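Local structure of glutathione S-transferase 2 (Onchocerca volvulus, 1TU7) at residues A[64-67]-A[68-72]; A[141-145]-A[146-150]; A[152-155]-A[156-160]. The protein catalyses the conjugation of glutathione to electrophilic compounds as a homodimer and appears to play a central part in the parasite's detoxification system. All coordinates share one frame; numbering follows the deposited sequence.

Contact 1 (A[64-67]-A[68-72])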
loop_
_atom_site.group_PDB
_atom_site.type_symbol
_atom_site.label_atom_id
_atom_site.label_comp_id
_atom_site.label_asym_id
_atom_site.label_seq_id
_atom_site.Cartn_x
_atom_site.Cartn_y
_atom_site.Cartn_z
ATOM N N GLY A 64 1.177 -0.950 -6.411
ATOM C CA GLY A 64 0.931 -2.235 -5.792
ATOM C C GLY A 64 -0.079 -3.086 -6.520
ATOM O O GLY A 64 0.033 -4.307 -6.605
ATOM N N ALA A 65 -1.101 -2.440 -7.073
ATOM C CA ALA A 65 -2.111 -3.156 -7.857
ATOM C C ALA A 65 -1.523 -3.672 -9.167
ATOM O O ALA A 65 -1.842 -4.757 -9.605
ATOM C CB ALA A 65 -3.320 -2.271 -8.149
ATOM N N ILE A 66 -0.630 -2.886 -9.763
ATOM C CA ILE A 66 0.057 -3.294 -10.983
ATOM C C ILE A 66 0.885 -4.532 -10.698
ATOM O O ILE A 66 0.816 -5.530 -11.423
ATOM C CB ILE A 66 0.948 -2.144 -11.531
ATOM C CG1 ILE A 66 0.111 -0.956 -12.016
ATOM C CG2 ILE A 66 1.855 -2.679 -12.647
ATOM C CD1 ILE A 66 0.898 0.329 -12.231
ATOM N N LEU A 67 1.677 -4.468 -9.641
ATOM C CA LEU A 67 2.533 -5.591 -9.289
ATOM C C LEU A 67 1.734 -6.866 -9.003
ATOM O O LEU A 67 2.109 -7.947 -9.452
ATOM C CB LEU A 67 3.397 -5.212 -8.097
ATOM C CG LEU A 67 4.866 -5.456 -7.918
ATOM C CD1 LEU A 67 5.658 -5.487 -9.209
ATOM C CD2 LEU A 67 5.318 -4.334 -6.970
ATOM N N ARG A 68 0.651 -6.755 -8.237
ATOM C CA ARG A 68 -0.147 -7.952 -7.932
ATOM C C ARG A 68 -0.862 -8.497 -9.156
ATOM O O ARG A 68 -1.030 -9.692 -9.305
ATOM C CB ARG A 68 -1.146 -7.686 -6.805
ATOM C CG ARG A 68 -0.465 -7.665 -5.457
ATOM C CD ARG A 68 -1.397 -7.434 -4.304
ATOM N NE ARG A 68 -1.799 -6.061 -4.239
ATOM C CZ ARG A 68 -1.120 -5.107 -3.628
ATOM N NH1 ARG A 68 0.053 -5.434 -3.034
ATOM N NH2 ARG A 68 -1.549 -3.868 -3.624
ATOM N N HIS A 69 -1.290 -7.626 -10.068
ATOM C CA HIS A 69 -1.886 -8.097 -11.297
ATOM C C HIS A 69 -0.883 -8.884 -12.130
ATOM O O HIS A 69 -1.167 -9.960 -12.616
ATOM C CB HIS A 69 -2.444 -6.927 -12.097
ATOM C CG HIS A 69 -2.713 -7.232 -13.520
ATOM N ND1 HIS A 69 -3.845 -7.887 -13.933
ATOM C CD2 HIS A 69 -1.996 -6.964 -14.644
ATOM C CE1 HIS A 69 -3.826 -8.007 -15.248
ATOM N NE2 HIS A 69 -2.723 -7.443 -15.706
ATOM N N LEU A 70 0.312 -8.327 -12.301
ATOM C CA LEU A 70 1.336 -9.035 -13.031
ATOM C C LEU A 70 1.694 -10.359 -12.345
ATOM O O LEU A 70 1.889 -11.387 -13.017
ATOM C CB LEU A 70 2.561 -8.156 -13.178
ATOM C CG LEU A 70 2.424 -7.006 -14.176
ATOM C CD1 LEU A 70 3.656 -6.132 -14.040
ATOM C CD2 LEU A 70 2.269 -7.528 -15.578
ATOM N N ALA A 71 1.774 -10.319 -11.015
ATOM C CA ALA A 71 2.080 -11.509 -10.241
ATOM C C ALA A 71 1.057 -12.613 -10.477
ATOM O O ALA A 71 1.428 -13.772 -10.646
ATOM C CB ALA A 71 2.151 -11.168 -8.812
ATOM N N ARG A 72 -0.229 -12.304 -10.472
ATOM C CA ARG A 72 -1.246 -13.337 -10.741
ATOM C C ARG A 72 -1.108 -13.880 -12.171
ATOM O O ARG A 72 -1.140 -15.084 -12.382
ATOM C CB ARG A 72 -2.652 -12.796 -10.509
ATOM C CG ARG A 72 -3.006 -12.642 -9.056
ATOM C CD ARG A 72 -4.457 -12.213 -8.825
ATOM N NE ARG A 72 -4.750 -10.895 -9.401
ATOM C CZ ARG A 72 -4.650 -9.758 -8.751
ATOM N NH1 ARG A 72 -4.266 -9.740 -7.486
ATOM N NH2 ARG A 72 -4.933 -8.596 -9.354
HETATM O O HOH W 1 -4.081 -6.010 -8.527
#
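Arg68 folds back along its own helix toward Gly64: CG stands beside the backbone N (chi1 -76°), and after a straight chi2 the bend at chi3 (-75°) lays the guanidinium over the carbonyl one turn earlier. Gly64 O sits over the centre of one guanidinium face, 3.3 Å from Arg68 CZ. The same oxygen accepts the helical bond from Arg68 N at 3.0 Å, and its partial negative charge probably also steadies the cation above it; the N-H groups of the guanidinium do not bond to it. Glycine suits this spot: Arg68 NH2 passes over the place where a beta carbon would stand. The flat cation spends its bonding elsewhere: NE forms a salt bridge with Asp88 of the second subunit.

One residue on, the next carbonyl has a water partner as well. Ala65 O takes the bond from His69 N and a second one from water 1, at 2.8 Å, and that water in turn accepts from Arg72 NH2. Ile66 and Leu70 run alongside each other off the same flank, with Ile66 CG2 4.1 Å from Leu70 CD1; these branched chains make one apolar flank of the helix, and Leu70 N gives a nearly straight bond to Ile66 O.

This flank packs on helix 15-23, where Ile17 meets Ile66, Leu67 and Leu70. His69 bonds through NE2 to Asp55 of strand 52-55 and through ND1 to Glu81 of the second subunit. Leu67 and Ala71 lie against Tyr149 of helix 149-164, and Ile66 reaches Ile60 of strand 58-61.

Contact 2 (A[141-145]-A[146-150]); sequences LILGD and KISYA
Leu141 to Gly144 make a type I turn, and Lys146 to Ser148 run back past it in extended conformation toward the start of a helix. The turn is closed by reciprocal backbone bonds, Leu141 N to Gly144 O and Gly144 N to Leu141 O, each 2.9 Å long. Gly144 leaves it with a positive phi of 105°, where a beta carbon would collide with the carbonyl oxygen of Leu143, which is why glycine belongs here.

No direct hydrogen bond joins the two segments, and water does the work instead. Water 2 accepts from Leu143 N and from Ser148 OG and donates to Lys146 O, 2.7 Å away, pinning the turn to the returning segment. Ser148 reaches it because chi1 of 65° sets OG between its own backbone N and carbonyl carbon.

Apolar branches close the rest. Leu141 CD1 presses on the backbone of Ile147, 3.7 Å from Ile147 N, and touches Ile147 CB. Ile142 extends alongside the first helical turn until its CD1 packs on Ala150, 3.5 Å from Ala150 C and 3.7 Å from Ala150 CB; alanine's short side chain lets the isoleucine lie close to the helix backbone. Leu143 CD1 rests near Ser148 CB, while the extended chain of Lys146 carries NZ to a salt bridge with Glu79.

Asp151 binds both sides, taking Ser148 N on OD2 and Ile142 N on OD1. Ser148 to Asp151 match the Ser-X-X-Asp N-capping box that glutathione transferases carry at this helix; the bond from Ser148 N is one half of it, and Ile147 against Tyr152 is consistent with the accompanying hydrophobic staple.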
loop_
_atom_site.group_PDB
_atom_site.type_symbol
_atom_site.label_atom_id
_atom_site.label_comp_id
_atom_site.label_asym_id
_atom_site.label_seq_id
_atom_site.Cartn_x
_atom_site.Cartn_y
_atom_site.Cartn_z
ATOM N N LEU A 141 15.307 -16.797 -1.922
ATOM C CA LEU A 141 14.369 -15.706 -2.195
ATOM C C LEU A 141 13.331 -15.598 -1.085
ATOM O O LEU A 141 13.311 -16.382 -0.116
ATOM C CB LEU A 141 13.716 -15.899 -3.566
ATOM C CG LEU A 141 14.721 -16.073 -4.728
ATOM C CD1 LEU A 141 14.024 -16.517 -6.023
ATOM C CD2 LEU A 141 15.517 -14.793 -4.908
ATOM N N ILE A 142 12.393 -14.656 -1.199
ATOM C CA ILE A 142 11.461 -14.444 -0.106
ATOM C C ILE A 142 10.633 -15.691 0.196
ATOM O O ILE A 142 10.408 -16.008 1.350
ATOM C CB ILE A 142 10.609 -13.188 -0.384
ATOM C CG1 ILE A 142 11.454 -11.931 -0.161
ATOM C CG2 ILE A 142 9.378 -13.122 0.502
ATOM C CD1 ILE A 142 10.838 -10.676 -0.708
ATOM N N LEU A 143 10.218 -16.425 -0.828
ATOM C CA LEU A 143 9.440 -17.650 -0.595
ATOM C C LEU A 143 10.299 -18.896 -0.516
ATOM O O LEU A 143 9.768 -20.003 -0.340
ATOM C CB LEU A 143 8.359 -17.836 -1.665
ATOM C CG LEU A 143 7.175 -16.881 -1.523
ATOM C CD1 LEU A 143 6.173 -17.114 -2.688
ATOM C CD2 LEU A 143 6.510 -17.038 -0.145
ATOM N N GLY A 144 11.616 -18.724 -0.617
ATOM C CA GLY A 144 12.542 -19.852 -0.732
ATOM C C GLY A 144 13.074 -20.001 -2.144
ATOM O O GLY A 144 13.843 -19.173 -2.610
ATOM N N ASP A 145 12.677 -21.058 -2.854
ATOM C CA ASP A 145 13.246 -21.328 -4.174
ATOM C C ASP A 145 12.556 -20.626 -5.347
ATOM O O ASP A 145 13.072 -20.630 -6.450
ATOM C CB ASP A 145 13.208 -22.839 -4.444
ATOM C CG ASP A 145 14.229 -23.578 -3.657
ATOM O OD1 ASP A 145 14.200 -24.836 -3.735
ATOM O OD2 ASP A 145 15.107 -23.011 -2.964
ATOM N N LYS A 146 11.384 -20.063 -5.105
ATOM C CA LYS A 146 10.557 -19.553 -6.180
ATOM C C LYS A 146 10.400 -18.068 -6.021
ATOM O O LYS A 146 10.093 -17.566 -4.945
ATOM C CB LYS A 146 9.214 -20.240 -6.168
ATOM C CG LYS A 146 9.347 -21.707 -6.573
ATOM C CD LYS A 146 8.111 -22.507 -6.295
ATOM C CE LYS A 146 8.385 -23.978 -6.557
ATOM N NZ LYS A 146 7.479 -24.802 -5.704
ATOM N N ILE A 147 10.602 -17.377 -7.129
ATOM C CA ILE A 147 10.531 -15.937 -7.153
ATOM C C ILE A 147 9.101 -15.454 -7.050
ATOM O O ILE A 147 8.159 -16.120 -7.498
ATOM C CB ILE A 147 11.249 -15.400 -8.417
ATOM C CG1 ILE A 147 11.515 -13.882 -8.261
ATOM C CG2 ILE A 147 10.479 -15.757 -9.716
ATOM C CD1 ILE A 147 12.867 -13.450 -8.597
ATOM N N SER A 148 8.950 -14.291 -6.441
ATOM C CA SER A 148 7.662 -13.635 -6.311
ATOM C C SER A 148 7.822 -12.150 -6.552
ATOM O O SER A 148 8.944 -11.633 -6.578
ATOM C CB SER A 148 7.069 -13.847 -4.922
ATOM O OG SER A 148 7.868 -13.225 -3.909
ATOM N N TYR A 149 6.712 -11.432 -6.653
ATOM C CA TYR A 149 6.826 -10.022 -6.948
ATOM C C TYR A 149 7.571 -9.272 -5.852
ATOM O O TYR A 149 8.229 -8.267 -6.134
ATOM C CB TYR A 149 5.487 -9.370 -7.219
ATOM C CG TYR A 149 4.517 -9.287 -6.067
ATOM C CD1 TYR A 149 4.466 -8.151 -5.263
ATOM C CD2 TYR A 149 3.608 -10.309 -5.800
ATOM C CE1 TYR A 149 3.587 -8.038 -4.228
ATOM C CE2 TYR A 149 2.678 -10.177 -4.768
ATOM C CZ TYR A 149 2.672 -9.041 -3.983
ATOM O OH TYR A 149 1.731 -8.927 -2.973
ATOM N N ALA A 150 7.452 -9.740 -4.610
ATOM C CA ALA A 150 8.054 -9.044 -3.500
ATOM C C ALA A 150 9.569 -9.044 -3.593
ATOM O O ALA A 150 10.198 -8.105 -3.120
ATOM C CB ALA A 150 7.604 -9.636 -2.161
HETATM O O HOH W 2 9.852 -15.280 -3.454
HETATM O O HOH W 3 9.101 -21.276 -2.865
#

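Contact 3 (A[152-155]-A[156-160])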
loop_
_atom_site.group_PDB
_atom_site.type_symbol
_atom_site.label_atom_id
_atom_site.label_comp_id
_atom_site.label_asym_id
_atom_site.label_seq_id
_atom_site.Cartn_x
_atom_site.Cartn_y
_atom_site.Cartn_z
ATOM N N TYR A 152 11.384 -8.408 -6.185
ATOM C CA TYR A 152 11.822 -7.236 -6.955
ATOM C C TYR A 152 11.752 -5.967 -6.144
ATOM O O TYR A 152 12.603 -5.110 -6.242
ATOM C CB TYR A 152 11.002 -7.088 -8.250
ATOM C CG TYR A 152 11.023 -8.351 -9.103
ATOM C CD1 TYR A 152 9.849 -9.092 -9.310
ATOM C CD2 TYR A 152 12.199 -8.828 -9.658
ATOM C CE1 TYR A 152 9.874 -10.224 -10.066
ATOM C CE2 TYR A 152 12.217 -9.976 -10.420
ATOM C CZ TYR A 152 11.062 -10.665 -10.603
ATOM O OH TYR A 152 11.086 -11.812 -11.361
ATOM N N ALA A 153 10.706 -5.834 -5.341
ATOM C CA ALA A 153 10.568 -4.680 -4.480
ATOM C C ALA A 153 11.677 -4.643 -3.446
ATOM O O ALA A 153 12.288 -3.602 -3.215
ATOM C CB ALA A 153 9.223 -4.712 -3.834
ATOM N N LEU A 154 11.945 -5.783 -2.815
ATOM C CA LEU A 154 13.031 -5.820 -1.834
ATOM C C LEU A 154 14.375 -5.513 -2.490
ATOM O O LEU A 154 15.190 -4.771 -1.953
ATOM C CB LEU A 154 13.062 -7.154 -1.096
ATOM C CG LEU A 154 14.183 -7.296 -0.053
ATOM C CD1 LEU A 154 14.060 -6.288 1.053
ATOM C CD2 LEU A 154 14.141 -8.702 0.513
ATOM N N PHE A 155 14.634 -6.139 -3.634
ATOM C CA PHE A 155 15.859 -5.901 -4.373
ATOM C C PHE A 155 16.060 -4.409 -4.622
ATOM O O PHE A 155 17.122 -3.844 -4.333
ATOM C CB PHE A 155 15.852 -6.682 -5.692
ATOM C CG PHE A 155 17.026 -6.384 -6.595
ATOM C CD1 PHE A 155 16.830 -6.161 -7.942
ATOM C CD2 PHE A 155 18.323 -6.362 -6.106
ATOM C CE1 PHE A 155 17.866 -5.887 -8.784
ATOM C CE2 PHE A 155 19.382 -6.109 -6.948
ATOM C CZ PHE A 155 19.157 -5.877 -8.288
ATOM N N GLU A 156 15.061 -3.745 -5.162
ATOM C CA GLU A 156 15.193 -2.333 -5.455
ATOM C C GLU A 156 15.421 -1.522 -4.187
ATOM O O GLU A 156 16.261 -0.641 -4.159
ATOM C CB GLU A 156 13.951 -1.833 -6.204
ATOM C CG GLU A 156 13.951 -0.335 -6.461
ATOM C CD GLU A 156 14.960 0.176 -7.472
ATOM O OE1 GLU A 156 15.749 -0.641 -8.014
ATOM O OE2 GLU A 156 14.914 1.415 -7.737
ATOM N N GLU A 157 14.706 -1.836 -3.124
ATOM C CA GLU A 157 14.853 -1.062 -1.884
ATOM C C GLU A 157 16.244 -1.221 -1.318
ATOM O O GLU A 157 16.848 -0.230 -0.858
ATOM C CB GLU A 157 13.781 -1.438 -0.870
ATOM C CG GLU A 157 13.533 -0.330 0.130
ATOM C CD GLU A 157 12.958 0.884 -0.536
ATOM O OE1 GLU A 157 12.306 0.793 -1.602
ATOM O OE2 GLU A 157 13.157 1.977 0.025
ATOM N N LEU A 158 16.791 -2.424 -1.350
ATOM C CA LEU A 158 18.165 -2.646 -0.894
ATOM C C LEU A 158 19.146 -1.921 -1.807
ATOM O O LEU A 158 20.134 -1.361 -1.338
ATOM C CB LEU A 158 18.493 -4.127 -0.863
ATOM C CG LEU A 158 17.679 -4.922 0.161
ATOM C CD1 LEU A 158 17.988 -6.376 0.014
ATOM C CD2 LEU A 158 17.856 -4.437 1.604
ATOM N N ASP A 159 18.898 -1.921 -3.104
ATOM C CA ASP A 159 19.819 -1.320 -4.051
ATOM C C ASP A 159 19.873 0.189 -3.845
ATOM O O ASP A 159 20.941 0.778 -3.773
ATOM C CB ASP A 159 19.413 -1.674 -5.467
ATOM C CG ASP A 159 20.512 -1.431 -6.444
ATOM O OD1 ASP A 159 21.450 -2.257 -6.469
ATOM O OD2 ASP A 159 20.535 -0.432 -7.167
ATOM N N VAL A 160 18.722 0.828 -3.719
ATOM C CA VAL A 160 18.733 2.287 -3.522
ATOM C C VAL A 160 19.350 2.652 -2.193
ATOM O O VAL A 160 20.043 3.667 -2.078
ATOM C CB VAL A 160 17.356 2.943 -3.709
ATOM C CG1 VAL A 160 16.774 2.585 -5.059
ATOM C CG2 VAL A 160 16.429 2.661 -2.590
HETATM O O HOH W 4 11.172 -1.010 -3.525
#
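Leu158 meets Leu154 from CB onward. Its CB lies 3.5 Å from Leu154 O, and CG comes closer still, 3.3 Å from that oxygen, which also accepts the nearly straight helical bond from Leu158 N. Chi1 (-65°) puts CG beside the backbone N and an extended chi2 (175°) sends CD1 onto the other leucine, 3.9 Å from Leu154 CG. The two side chains meet at an angle, branch against branch, as suits leucines on an apolar helix flank.

On another flank Glu157 is tied back by water 4, which donates to Ala153 O at 2.8 Å and to Glu157 OE1 at 2.9 Å. Beyond the segments, the buried Glu157 carboxylate bonds to His98 through OE1 and to His161 through OE2, while Asp159 and Glu156 both form salt bridges with Arg11, a reason for acids on that side.

Helix 149-164 thus runs through a packed core: Ala153, Leu154 and Glu157 lie against helix 81-107; Phe155 meets His179 and Met182 of helix 173-183; and Tyr152, Phe155 and Glu156 touch Leu19 of helix 15-23, in the thioredoxin-like domain.

Overall arrangement
Along the chain the three contacts follow in series, none nested in or crossing another. Contact 1 is local to helix 63-73 of the thioredoxin-like domain and faces the dimer interface. Contact 2 comes much later, folding the loop after helix 109-132 back onto the start of helix 149-164; contact 3 continues along that helix, about 13 Å away between centres. The first turn of helix 149-164, at the end of contact 2, meets helix 63-73 of contact 1, so the two domains come together there. Contacts 2 and 3 also touch through side chains, Ile142 lying on Leu154. Contacts 1 and 3 do not touch.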